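Local coordinates for protein aminoacyl-tRNA synthetase (PDB 5F9Z) that probably attaches proline to its cognate tRNA at the expense of ATP, as a class II prolyl-tRNA synthetase, and binds the inhibitor halofuginone, at residues A[32-35]-A[41-44]; A[56-61]-A[293-298]; A[306-311]-A[321-326]; A[329-332]-A[336-339]. One frame throughout, in Å; residues are numbered along the deposited sequence.

Interaction 1 (A[32-35]-A[41-44])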
loop_
_atom_site.group_PDB
_atom_site.type_symbol
_atom_site.label_atom_id
_atom_site.label_comp_id
_atom_site.label_asym_id
_atom_site.label_seq_id
_atom_site.Cartn_x
_atom_site.Cartn_y
_atom_site.Cartn_z
ATOM N N GLN A 32 6.969 -13.675 11.093
ATOM C CA GLN A 32 6.063 -14.322 12.037
ATOM C C GLN A 32 4.671 -13.705 11.986
ATOM O O GLN A 32 3.667 -14.410 12.141
ATOM C CB GLN A 32 6.625 -14.240 13.456
ATOM C CG GLN A 32 7.917 -15.007 13.675
ATOM C CD GLN A 32 8.336 -15.026 15.133
ATOM O OE1 GLN A 32 7.496 -15.114 16.030
ATOM N NE2 GLN A 32 9.638 -14.937 15.378
ATOM N N VAL A 33 4.589 -12.392 11.766
ATOM C CA VAL A 33 3.294 -11.718 11.776
ATOM C C VAL A 33 2.455 -12.142 10.576
ATOM O O VAL A 33 1.256 -12.415 10.707
ATOM C CB VAL A 33 3.489 -10.192 11.833
ATOM C CG1 VAL A 33 2.221 -9.474 11.414
ATOM C CG2 VAL A 33 3.888 -9.767 13.236
ATOM N N ILE A 34 3.064 -12.217 9.392
ATOM C CA ILE A 34 2.298 -12.567 8.199
ATOM C C ILE A 34 2.035 -14.064 8.092
ATOM O O ILE A 34 1.074 -14.468 7.426
ATOM C CB ILE A 34 3.005 -12.068 6.927
ATOM C CG1 ILE A 34 4.385 -12.713 6.790
ATOM C CG2 ILE A 34 3.113 -10.549 6.939
ATOM C CD1 ILE A 34 5.196 -12.176 5.636
ATOM N N VAL A 35 2.851 -14.900 8.726
ATOM C CA VAL A 35 2.654 -16.346 8.661
ATOM C C VAL A 35 1.687 -16.824 9.736
ATOM O O VAL A 35 0.696 -17.496 9.437
ATOM C CB VAL A 35 4.013 -17.074 8.765
ATOM C CG1 VAL A 35 3.803 -18.558 9.016
ATOM C CG2 VAL A 35 4.821 -16.860 7.496
ATOM N N GLU A 41 1.723 -17.698 2.894
ATOM C CA GLU A 41 2.488 -18.936 2.872
ATOM C C GLU A 41 3.664 -18.757 1.924
ATOM O O GLU A 41 3.490 -18.270 0.801
ATOM C CB GLU A 41 1.628 -20.123 2.430
ATOM C CG GLU A 41 0.656 -20.628 3.482
ATOM C CD GLU A 41 1.337 -21.414 4.587
ATOM O OE1 GLU A 41 0.672 -21.697 5.606
ATOM O OE2 GLU A 41 2.530 -21.753 4.439
ATOM N N TYR A 42 4.856 -19.136 2.377
ATOM C CA TYR A 42 6.027 -19.062 1.518
ATOM C C TYR A 42 5.966 -20.148 0.450
ATOM O O TYR A 42 5.527 -21.272 0.706
ATOM C CB TYR A 42 7.308 -19.195 2.342
ATOM C CG TYR A 42 7.611 -17.981 3.191
ATOM C CD1 TYR A 42 8.172 -16.841 2.631
ATOM C CD2 TYR A 42 7.339 -17.976 4.552
ATOM C CE1 TYR A 42 8.452 -15.729 3.402
ATOM C CE2 TYR A 42 7.616 -16.867 5.332
ATOM C CZ TYR A 42 8.172 -15.747 4.752
ATOM O OH TYR A 42 8.449 -14.643 5.525
ATOM N N TYR A 43 6.407 -19.800 -0.754
ATOM C CA TYR A 43 6.332 -20.677 -1.910
ATOM C C TYR A 43 7.722 -21.185 -2.268
ATOM O O TYR A 43 8.730 -20.526 -1.996
ATOM C CB TYR A 43 5.711 -19.941 -3.102
ATOM C CG TYR A 43 5.119 -20.838 -4.164
ATOM C CD1 TYR A 43 4.075 -21.704 -3.865
ATOM C CD2 TYR A 43 5.582 -20.797 -5.471
ATOM C CE1 TYR A 43 3.524 -22.519 -4.836
ATOM C CE2 TYR A 43 5.037 -21.606 -6.448
ATOM C CZ TYR A 43 4.008 -22.464 -6.125
ATOM O OH TYR A 43 3.463 -23.272 -7.096
ATOM N N ASP A 44 7.770 -22.367 -2.883
ATOM C CA ASP A 44 9.047 -22.961 -3.264
ATOM C C ASP A 44 9.700 -22.259 -4.447
ATOM O O ASP A 44 10.797 -22.658 -4.853
ATOM C CB ASP A 44 8.862 -24.451 -3.566
ATOM C CG ASP A 44 7.833 -24.707 -4.650
ATOM O OD1 ASP A 44 7.203 -23.739 -5.125
ATOM O OD2 ASP A 44 7.641 -25.885 -5.012
#
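Val-35, near the end of helix 26-36, and Glu-41, in strand 40-42, bring their CA atoms to 6.3 Å of each other where the chain turns back from the helix into the first strand of a two-stranded antiparallel hairpin. A backbone hydrogen bond between Ile-34 and Ile-40 ties the turn of this helix-turn-strand unit; across the two segments the side chains meet by packing. Tyr-42 does most of the reaching. With its CG anti to its own carbonyl carbon (chi1 -72°), the ring leans back over the helix end. Val-35 CG2 comes obliquely against Tyr-42 CE2 at 3.5 Å. Val-35 and the tyrosine cross at about a right angle, one methyl branch doing all the touching. Ile-34 is more buried and reaches past the ring to the hydroxyl end, on the same side as Val-35; it also packs on Ile-284 of helix 278-287 and on Pro-162, which anchors the helix on the body of the protein. The phenol hydroxyl is hydrogen-bonded to Ser-31 OG, one turn back from Val-35, which probably helps hold the ring in place. Beside that polar end sits the Ile-34 methyl, with CD1 4.1 Å from Tyr-42 OH.

Interaction 2 (A[56-61]-A[293-298])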
loop_
_atom_site.group_PDB
_atom_site.type_symbol
_atom_site.label_atom_id
_atom_site.label_comp_id
_atom_site.label_asym_id
_atom_site.label_seq_id
_atom_site.Cartn_x
_atom_site.Cartn_y
_atom_site.Cartn_z
ATOM N N TYR A 56 -5.756 -11.744 1.375
ATOM C CA TYR A 56 -6.393 -11.474 0.091
ATOM C C TYR A 56 -7.696 -10.702 0.257
ATOM O O TYR A 56 -8.116 -9.996 -0.666
ATOM C CB TYR A 56 -6.641 -12.778 -0.666
ATOM C CG TYR A 56 -7.093 -12.557 -2.090
ATOM C CD1 TYR A 56 -6.208 -12.085 -3.052
ATOM C CD2 TYR A 56 -8.403 -12.810 -2.472
ATOM C CE1 TYR A 56 -6.613 -11.875 -4.355
ATOM C CE2 TYR A 56 -8.818 -12.604 -3.775
ATOM C CZ TYR A 56 -7.919 -12.135 -4.711
ATOM O OH TYR A 56 -8.324 -11.927 -6.008
ATOM N N PHE A 57 -8.350 -10.830 1.415
ATOM C CA PHE A 57 -9.511 -9.993 1.701
ATOM C C PHE A 57 -9.138 -8.517 1.670
ATOM O O PHE A 57 -9.900 -7.687 1.160
ATOM C CB PHE A 57 -10.108 -10.363 3.062
ATOM C CG PHE A 57 -11.238 -9.465 3.498
ATOM C CD1 PHE A 57 -10.984 -8.283 4.183
ATOM C CD2 PHE A 57 -12.553 -9.808 3.234
ATOM C CE1 PHE A 57 -12.018 -7.458 4.581
ATOM C CE2 PHE A 57 -13.592 -8.988 3.636
ATOM C CZ PHE A 57 -13.324 -7.812 4.311
ATOM N N ILE A 58 -7.972 -8.172 2.220
ATOM C CA ILE A 58 -7.558 -6.774 2.268
ATOM C C ILE A 58 -7.321 -6.238 0.862
ATOM O O ILE A 58 -7.640 -5.082 0.563
ATOM C CB ILE A 58 -6.315 -6.620 3.161
ATOM C CG1 ILE A 58 -6.636 -7.082 4.584
ATOM C CG2 ILE A 58 -5.825 -5.178 3.161
ATOM C CD1 ILE A 58 -5.546 -6.790 5.584
ATOM N N TRP A 59 -6.774 -7.070 -0.028
ATOM C CA TRP A 59 -6.606 -6.639 -1.411
ATOM C C TRP A 59 -7.951 -6.511 -2.114
ATOM O O TRP A 59 -8.155 -5.586 -2.910
ATOM C CB TRP A 59 -5.698 -7.606 -2.167
ATOM C CG TRP A 59 -5.509 -7.212 -3.597
ATOM C CD1 TRP A 59 -5.984 -7.865 -4.698
ATOM C CD2 TRP A 59 -4.815 -6.057 -4.082
ATOM N NE1 TRP A 59 -5.617 -7.193 -5.840
ATOM C CE2 TRP A 59 -4.899 -6.079 -5.488
ATOM C CE3 TRP A 59 -4.125 -5.010 -3.463
ATOM C CZ2 TRP A 59 -4.319 -5.095 -6.286
ATOM C CZ3 TRP A 59 -3.551 -4.033 -4.256
ATOM C CH2 TRP A 59 -3.651 -4.083 -5.652
ATOM N N GLU A 60 -8.879 -7.431 -1.836
ATOM C CA GLU A 60 -10.221 -7.317 -2.396
ATOM C C GLU A 60 -10.912 -6.050 -1.915
ATOM O O GLU A 60 -11.679 -5.430 -2.660
ATOM C CB GLU A 60 -11.051 -8.549 -2.035
ATOM C CG GLU A 60 -10.639 -9.808 -2.769
ATOM C CD GLU A 60 -11.527 -10.991 -2.440
ATOM O OE1 GLU A 60 -11.844 -11.189 -1.247
ATOM O OE2 GLU A 60 -11.919 -11.717 -3.378
ATOM N N THR A 61 -10.655 -5.650 -0.667
ATOM C CA THR A 61 -11.207 -4.398 -0.161
ATOM C C THR A 61 -10.541 -3.203 -0.833
ATOM O O THR A 61 -11.219 -2.256 -1.249
ATOM C CB THR A 61 -11.041 -4.326 1.357
ATOM O OG1 THR A 61 -11.628 -5.486 1.956
ATOM C CG2 THR A 61 -11.718 -3.080 1.909
ATOM N N LEU A 293 -0.675 -8.788 14.050
ATOM C CA LEU A 293 -1.305 -7.811 13.175
ATOM C C LEU A 293 -2.096 -6.782 13.973
ATOM O O LEU A 293 -2.661 -7.075 15.030
ATOM C CB LEU A 293 -2.242 -8.499 12.183
ATOM C CG LEU A 293 -1.658 -9.238 10.983
ATOM C CD1 LEU A 293 -2.784 -9.905 10.219
ATOM C CD2 LEU A 293 -0.901 -8.279 10.082
ATOM N N VAL A 294 -2.124 -5.561 13.450
ATOM C CA VAL A 294 -3.071 -4.533 13.859
ATOM C C VAL A 294 -3.682 -3.998 12.574
ATOM O O VAL A 294 -3.001 -3.328 11.790
ATOM C CB VAL A 294 -2.417 -3.406 14.670
ATOM C CG1 VAL A 294 -3.417 -2.289 14.914
ATOM C CG2 VAL A 294 -1.884 -3.942 15.990
ATOM N N LEU A 295 -4.947 -4.310 12.345
ATOM C CA LEU A 295 -5.528 -3.948 11.067
ATOM C C LEU A 295 -6.509 -2.795 11.223
ATOM O O LEU A 295 -7.249 -2.740 12.211
ATOM C CB LEU A 295 -6.250 -5.145 10.440
ATOM C CG LEU A 295 -5.377 -6.381 10.212
ATOM C CD1 LEU A 295 -6.213 -7.556 9.738
ATOM C CD2 LEU A 295 -4.269 -6.073 9.216
ATOM N N PRO A 296 -6.523 -1.856 10.282
ATOM C CA PRO A 296 -7.563 -0.829 10.277
ATOM C C PRO A 296 -8.932 -1.466 10.130
ATOM O O PRO A 296 -9.094 -2.431 9.368
ATOM C CB PRO A 296 -7.211 0.029 9.052
ATOM C CG PRO A 296 -5.760 -0.220 8.818
ATOM C CD PRO A 296 -5.529 -1.645 9.217
ATOM N N PRO A 297 -9.936 -0.969 10.856
ATOM C CA PRO A 297 -11.281 -1.561 10.752
ATOM C C PRO A 297 -11.846 -1.574 9.340
ATOM O O PRO A 297 -12.707 -2.412 9.045
ATOM C CB PRO A 297 -12.123 -0.674 11.681
ATOM C CG PRO A 297 -11.146 -0.153 12.675
ATOM C CD PRO A 297 -9.855 0.037 11.929
ATOM N N LYS A 298 -11.387 -0.684 8.458
ATOM C CA LYS A 298 -11.906 -0.643 7.097
ATOM C C LYS A 298 -11.399 -1.789 6.230
ATOM O O LYS A 298 -11.988 -2.050 5.175
ATOM C CB LYS A 298 -11.563 0.695 6.438
ATOM C CG LYS A 298 -12.342 1.872 6.997
ATOM C CD LYS A 298 -12.135 3.117 6.154
ATOM C CE LYS A 298 -13.040 4.251 6.605
ATOM N NZ LYS A 298 -12.856 5.468 5.767
#
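Ile-58 and Leu-295 meet methyl to methyl where helix 53-71 packs against the irregular connection that runs from helix 278-287 to strand 304-308, the link between the class II catalytic core and the anticodon-binding domain. The two side chains cross obliquely, with Ile-58 CD1 3.9 Å from Leu-295 CD2. Each starts from the same kind of first torsion, Ile-58 with CG1 and Leu-295 with CG anti to the carbonyl carbon (chi1 near -60° in both), and each then extends, so that both reach across the gap between the backbones. Met-283 of helix 278-287 packs on both Ile-58 and Pro-296, bridging helix and linker.

One turn further along the helix the contact changes character. Thr-61 presents its methyl and not its hydroxyl to the linker: CG2 lies 3.4 Å from Lys-298 O, the carbonyl oxygen of a residue whose long side chain leads away from the helix. Even at their nearest, the CA atoms of Thr-61 and Lys-298 are 8.2 Å apart. The hydroxyl is turned back instead onto its own helix, where it donates to Phe-57 O. That carbonyl therefore takes two bonds from one residue, the ordinary helical one from Thr-61 N and a second from the side chain, arriving from opposite faces of its plane. The side-chain bond holds the rotation about the threonine CA-CB bond (chi1 -55°) and so turns the methyl to the linker. Thr-61 OG1 stands 2.9 Å from Phe-57 O, 37° out of the carbonyl plane.

Interaction 3 (A[306-311]-A[321-326])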
loop_
_atom_site.group_PDB
_atom_site.type_symbol
_atom_site.label_atom_id
_atom_site.label_comp_id
_atom_site.label_asym_id
_atom_site.label_seq_id
_atom_site.Cartn_x
_atom_site.Cartn_y
_atom_site.Cartn_z
ATOM N N ILE A 306 -16.606 -12.524 18.640
ATOM C CA ILE A 306 -17.402 -12.752 19.840
ATOM C C ILE A 306 -16.909 -14.043 20.475
ATOM O O ILE A 306 -17.078 -15.130 19.913
ATOM C CB ILE A 306 -18.902 -12.816 19.523
ATOM C CG1 ILE A 306 -19.359 -11.520 18.850
ATOM C CG2 ILE A 306 -19.703 -13.066 20.793
ATOM C CD1 ILE A 306 -20.836 -11.493 18.519
ATOM N N ILE A 307 -16.293 -13.926 21.647
ATOM C CA ILE A 307 -15.705 -15.076 22.327
ATOM C C ILE A 307 -16.475 -15.344 23.615
ATOM O O ILE A 307 -16.228 -14.682 24.634
ATOM C CB ILE A 307 -14.211 -14.848 22.610
ATOM C CG1 ILE A 307 -13.473 -14.512 21.312
ATOM C CG2 ILE A 307 -13.602 -16.073 23.269
ATOM C CD1 ILE A 307 -12.003 -14.212 21.505
ATOM N N PRO A 308 -17.417 -16.285 23.616
ATOM C CA PRO A 308 -18.105 -16.627 24.865
ATOM C C PRO A 308 -17.174 -17.363 25.815
ATOM O O PRO A 308 -16.385 -18.218 25.405
ATOM C CB PRO A 308 -19.259 -17.522 24.401
ATOM C CG PRO A 308 -18.779 -18.109 23.114
ATOM C CD PRO A 308 -17.938 -17.045 22.467
ATOM N N ILE A 309 -17.268 -17.015 27.097
ATOM C CA ILE A 309 -16.441 -17.643 28.122
ATOM C C ILE A 309 -16.919 -19.071 28.334
ATOM O O ILE A 309 -17.851 -19.321 29.108
ATOM C CB ILE A 309 -16.473 -16.846 29.438
ATOM C CG1 ILE A 309 -16.117 -15.383 29.179
ATOM C CG2 ILE A 309 -15.515 -17.455 30.450
ATOM C CD1 ILE A 309 -14.790 -15.200 28.492
ATOM N N ILE A 310 -16.286 -20.019 27.642
ATOM C CA ILE A 310 -16.653 -21.427 27.724
ATOM C C ILE A 310 -15.387 -22.256 27.570
ATOM O O ILE A 310 -14.372 -21.788 27.047
ATOM C CB ILE A 310 -17.699 -21.814 26.650
ATOM C CG1 ILE A 310 -18.518 -23.024 27.103
ATOM C CG2 ILE A 310 -17.022 -22.089 25.313
ATOM C CD1 ILE A 310 -19.389 -22.753 28.311
ATOM N N PHE A 311 -15.447 -23.498 28.041
ATOM C CA PHE A 311 -14.309 -24.400 27.934
ATOM C C PHE A 311 -14.808 -25.835 27.954
ATOM O O PHE A 311 -15.584 -26.212 28.838
ATOM C CB PHE A 311 -13.306 -24.164 29.069
ATOM C CG PHE A 311 -11.983 -24.840 28.855
ATOM C CD1 PHE A 311 -11.281 -24.654 27.677
ATOM C CD2 PHE A 311 -11.435 -25.650 29.835
ATOM C CE1 PHE A 311 -10.062 -25.271 27.474
ATOM C CE2 PHE A 311 -10.214 -26.269 29.640
ATOM C CZ PHE A 311 -9.527 -26.078 28.458
ATOM N N LYS A 321 -27.734 -17.436 22.715
ATOM C CA LYS A 321 -28.760 -16.476 22.325
ATOM C C LYS A 321 -28.245 -15.045 22.424
ATOM O O LYS A 321 -28.587 -14.196 21.594
ATOM C CB LYS A 321 -30.002 -16.674 23.193
ATOM C CG LYS A 321 -31.211 -15.856 22.786
ATOM C CD LYS A 321 -32.418 -16.271 23.611
ATOM C CE LYS A 321 -33.517 -15.230 23.558
ATOM N NZ LYS A 321 -34.101 -15.008 24.911
ATOM N N ILE A 322 -27.418 -14.760 23.433
ATOM C CA ILE A 322 -26.837 -13.428 23.560
ATOM C C ILE A 322 -25.823 -13.180 22.450
ATOM O O ILE A 322 -25.784 -12.095 21.858
ATOM C CB ILE A 322 -26.210 -13.248 24.955
ATOM C CG1 ILE A 322 -27.304 -13.137 26.018
ATOM C CG2 ILE A 322 -25.310 -12.021 24.990
ATOM C CD1 ILE A 322 -28.226 -11.952 25.821
ATOM N N CYS A 323 -24.992 -14.181 22.146
ATOM C CA CYS A 323 -24.010 -14.026 21.077
ATOM C C CYS A 323 -24.689 -13.842 19.725
ATOM O O CYS A 323 -24.251 -13.020 18.910
ATOM C CB CYS A 323 -23.071 -15.232 21.047
ATOM S SG CYS A 323 -22.093 -15.450 22.550
ATOM N N ASN A 324 -25.761 -14.596 19.467
ATOM C CA ASN A 324 -26.497 -14.422 18.219
ATOM C C ASN A 324 -27.165 -13.054 18.161
ATOM O O ASN A 324 -27.222 -12.431 17.094
ATOM C CB ASN A 324 -27.535 -15.532 18.055
ATOM C CG ASN A 324 -26.906 -16.881 17.765
ATOM O OD1 ASN A 324 -25.753 -16.965 17.345
ATOM N ND2 ASN A 324 -27.668 -17.947 17.983
ATOM N N GLU A 325 -27.678 -12.572 19.295
ATOM C CA GLU A 325 -28.281 -11.244 19.328
ATOM C C GLU A 325 -27.241 -10.167 19.047
ATOM O O GLU A 325 -27.479 -9.250 18.254
ATOM C CB GLU A 325 -28.955 -11.006 20.681
ATOM C CG GLU A 325 -29.450 -9.581 20.880
ATOM C CD GLU A 325 -30.158 -9.386 22.205
ATOM O OE1 GLU A 325 -31.078 -8.544 22.270
ATOM O OE2 GLU A 325 -29.798 -10.078 23.181
ATOM N N VAL A 326 -26.074 -10.267 19.688
ATOM C CA VAL A 326 -25.002 -9.306 19.442
ATOM C C VAL A 326 -24.523 -9.401 17.999
ATOM O O VAL A 326 -24.287 -8.381 17.339
ATOM C CB VAL A 326 -23.849 -9.524 20.441
ATOM C CG1 VAL A 326 -22.657 -8.653 20.078
ATOM C CG2 VAL A 326 -24.313 -9.228 21.858
#
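Ile-306 carries this contact, its two branches meeting two successive inward positions of the helix. It belongs to the beta-alpha-beta unit made by strand 304-308, helix 317-332 and strand 337-339 of the anticodon-binding domain. The closest backbone approach of the two segments is here, with Ile-306 CA 6.8 Å from Cys-323 CA. Ile-306 CG2 rests on Cys-323 SG at 3.8 Å, while Ile-306 CD1 goes on to Val-326 CG1 at 3.7 Å, where the two side chains cross at a slant. The same CD1 also lies 3.8 Å from the backbone oxygen Cys-323 O, so the methyl touches both a carbonyl and a valine branch one turn on.

The strand and helix segments run nearly antiparallel, at 171°, with their axes 9.7 Å apart. Side chains alternate along the strand, which puts Ile-306 and Pro-308 on the helix side and Ile-307 on the other, against helix 347-356. Ile-306 also packs on Phe-363 and Val-365 of strand 361-365 and on Ile-339 of strand 337-339, and backbone bonds to Lys-338 and Asp-340 hold its strand in place. On the helix, Glu-325 is tied to Arg-373 by a salt bridge. The sulfur of Cys-323 is shared by both strand residues, with Pro-308 CB 4.0 Å from Cys-323 SG.

Interaction 4 (A[329-332]-A[336-339])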
loop_
_atom_site.group_PDB
_atom_site.type_symbol
_atom_site.label_atom_id
_atom_site.label_comp_id
_atom_site.label_asym_id
_atom_site.label_seq_id
_atom_site.Cartn_x
_atom_site.Cartn_y
_atom_site.Cartn_z
ATOM N N ILE A 329 -27.077 -7.719 15.779
ATOM C CA ILE A 329 -27.016 -6.264 15.871
ATOM C C ILE A 329 -25.825 -5.728 15.087
ATOM O O ILE A 329 -25.933 -4.717 14.381
ATOM C CB ILE A 329 -26.967 -5.829 17.348
ATOM C CG1 ILE A 329 -28.280 -6.174 18.051
ATOM C CG2 ILE A 329 -26.674 -4.340 17.461
ATOM C CD1 ILE A 329 -28.275 -5.873 19.531
ATOM N N LEU A 330 -24.675 -6.398 15.186
ATOM C CA LEU A 330 -23.484 -5.923 14.489
ATOM C C LEU A 330 -23.575 -6.161 12.988
ATOM O O LEU A 330 -23.067 -5.349 12.204
ATOM C CB LEU A 330 -22.236 -6.593 15.064
ATOM C CG LEU A 330 -21.521 -5.846 16.194
ATOM C CD1 LEU A 330 -22.451 -5.551 17.361
ATOM C CD2 LEU A 330 -20.316 -6.639 16.663
ATOM N N LYS A 331 -24.209 -7.258 12.566
ATOM C CA LYS A 331 -24.418 -7.482 11.139
ATOM C C LYS A 331 -25.322 -6.413 10.540
ATOM O O LYS A 331 -25.059 -5.910 9.442
ATOM C CB LYS A 331 -25.007 -8.874 10.902
ATOM C CG LYS A 331 -23.979 -9.937 10.556
ATOM C CD LYS A 331 -24.647 -11.281 10.308
ATOM C CE LYS A 331 -23.703 -12.250 9.617
ATOM N NZ LYS A 331 -22.431 -12.424 10.370
ATOM N N LYS A 332 -26.390 -6.047 11.251
ATOM C CA LYS A 332 -27.286 -5.003 10.769
ATOM C C LYS A 332 -26.617 -3.637 10.738
ATOM O O LYS A 332 -27.040 -2.770 9.965
ATOM C CB LYS A 332 -28.544 -4.946 11.639
ATOM N N ARG A 336 -18.403 -6.350 10.400
ATOM C CA ARG A 336 -18.014 -7.726 10.110
ATOM C C ARG A 336 -17.710 -8.426 11.429
ATOM O O ARG A 336 -16.744 -8.081 12.118
ATOM C CB ARG A 336 -16.815 -7.757 9.167
ATOM C CG ARG A 336 -17.120 -7.225 7.775
ATOM C CD ARG A 336 -15.904 -7.298 6.865
ATOM N NE ARG A 336 -14.809 -6.460 7.346
ATOM C CZ ARG A 336 -14.663 -5.174 7.042
ATOM N NH1 ARG A 336 -15.544 -4.573 6.254
ATOM N NH2 ARG A 336 -13.637 -4.489 7.525
ATOM N N VAL A 337 -18.534 -9.408 11.783
ATOM C CA VAL A 337 -18.502 -10.025 13.103
ATOM C C VAL A 337 -18.590 -11.537 12.949
ATOM O O VAL A 337 -19.277 -12.044 12.055
ATOM C CB VAL A 337 -19.640 -9.481 13.993
ATOM C CG1 VAL A 337 -20.993 -9.696 13.327
ATOM C CG2 VAL A 337 -19.607 -10.112 15.376
ATOM N N LYS A 338 -17.877 -12.258 13.814
ATOM C CA LYS A 338 -17.922 -13.712 13.850
ATOM C C LYS A 338 -17.893 -14.176 15.300
ATOM O O LYS A 338 -17.386 -13.477 16.181
ATOM C CB LYS A 338 -16.753 -14.338 13.075
ATOM N N ILE A 339 -18.445 -15.363 15.537
ATOM C CA ILE A 339 -18.496 -15.968 16.863
ATOM C C ILE A 339 -17.510 -17.125 16.902
ATOM O O ILE A 339 -17.557 -18.018 16.048
ATOM C CB ILE A 339 -19.915 -16.450 17.213
ATOM C CG1 ILE A 339 -20.912 -15.293 17.144
ATOM C CG2 ILE A 339 -19.933 -17.091 18.594
ATOM C CD1 ILE A 339 -22.336 -15.702 17.455
HETATM O O HOH W 1 -20.091 -10.205 9.368
#
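The first torsion of Val-337 places CG1 between the backbone N and the carbonyl carbon (chi1 57°) and CG2 anti to N, and this splays its two methyls toward separate parts of Leu-330. CG1 lies 3.8 Å from Leu-330 CB, whereas CG2 lies 3.8 Å from Leu-330 CD2. Leu-330 itself has an unusual first torsion (chi1 -92°), which swings CD2 alongside the valine, and the two side chains cross at about a right angle. Leu-330 CB and CD2 therefore both bear on the same side of Val-337 CB. This packing joins the last turn of helix 317-332 to the start of strand 337-339, the second half of the beta-alpha-beta unit of the anticodon-binding domain, after a short connection of three residues. Val-304 of the neighbouring strand packs on both Leu-330 and Val-337 and continues the apolar layer beneath the helix.

Lys-331 passes over the outer side of the same valine. Its CG is 4.1 Å from Val-337 CG1, and a bend at the last torsion (chi4 55°) brings NZ back over the strand, 3.6 Å from Val-337 O. A water joins the two segments there: it accepts a hydrogen bond of 3.0 Å from Val-337 N and a weak one from Lys-331 NZ. Glu-327 forms a long, weak ion pair with the same ammonium group. The contact is therefore apolar inside and loosely polar outside, and its hold probably comes mainly from the leucine-valine packing, with a weak water-mediated link through the lysine at the outer edge.

From the N terminus, interaction 1 closes the short turn between helix 26-36 and strand 40-42. Interaction 2 then spans more than 230 residues, joining helix 53-71 to the linker at 293-298, and the first two contacts touch through Val-33 and Leu-293. Interactions 3 and 4 follow as two short closures within the anticodon-binding domain: both use helix 317-332, one against strand 304-308 and one against strand 337-339, which are neighbours in one sheet. All four follow in series, none nested or crossing. Arg-336, in interaction 4, reaches back to Phe-57 and Pro-297 of interaction 2, so the beta-alpha-beta unit abuts the linker and the helix it packs on.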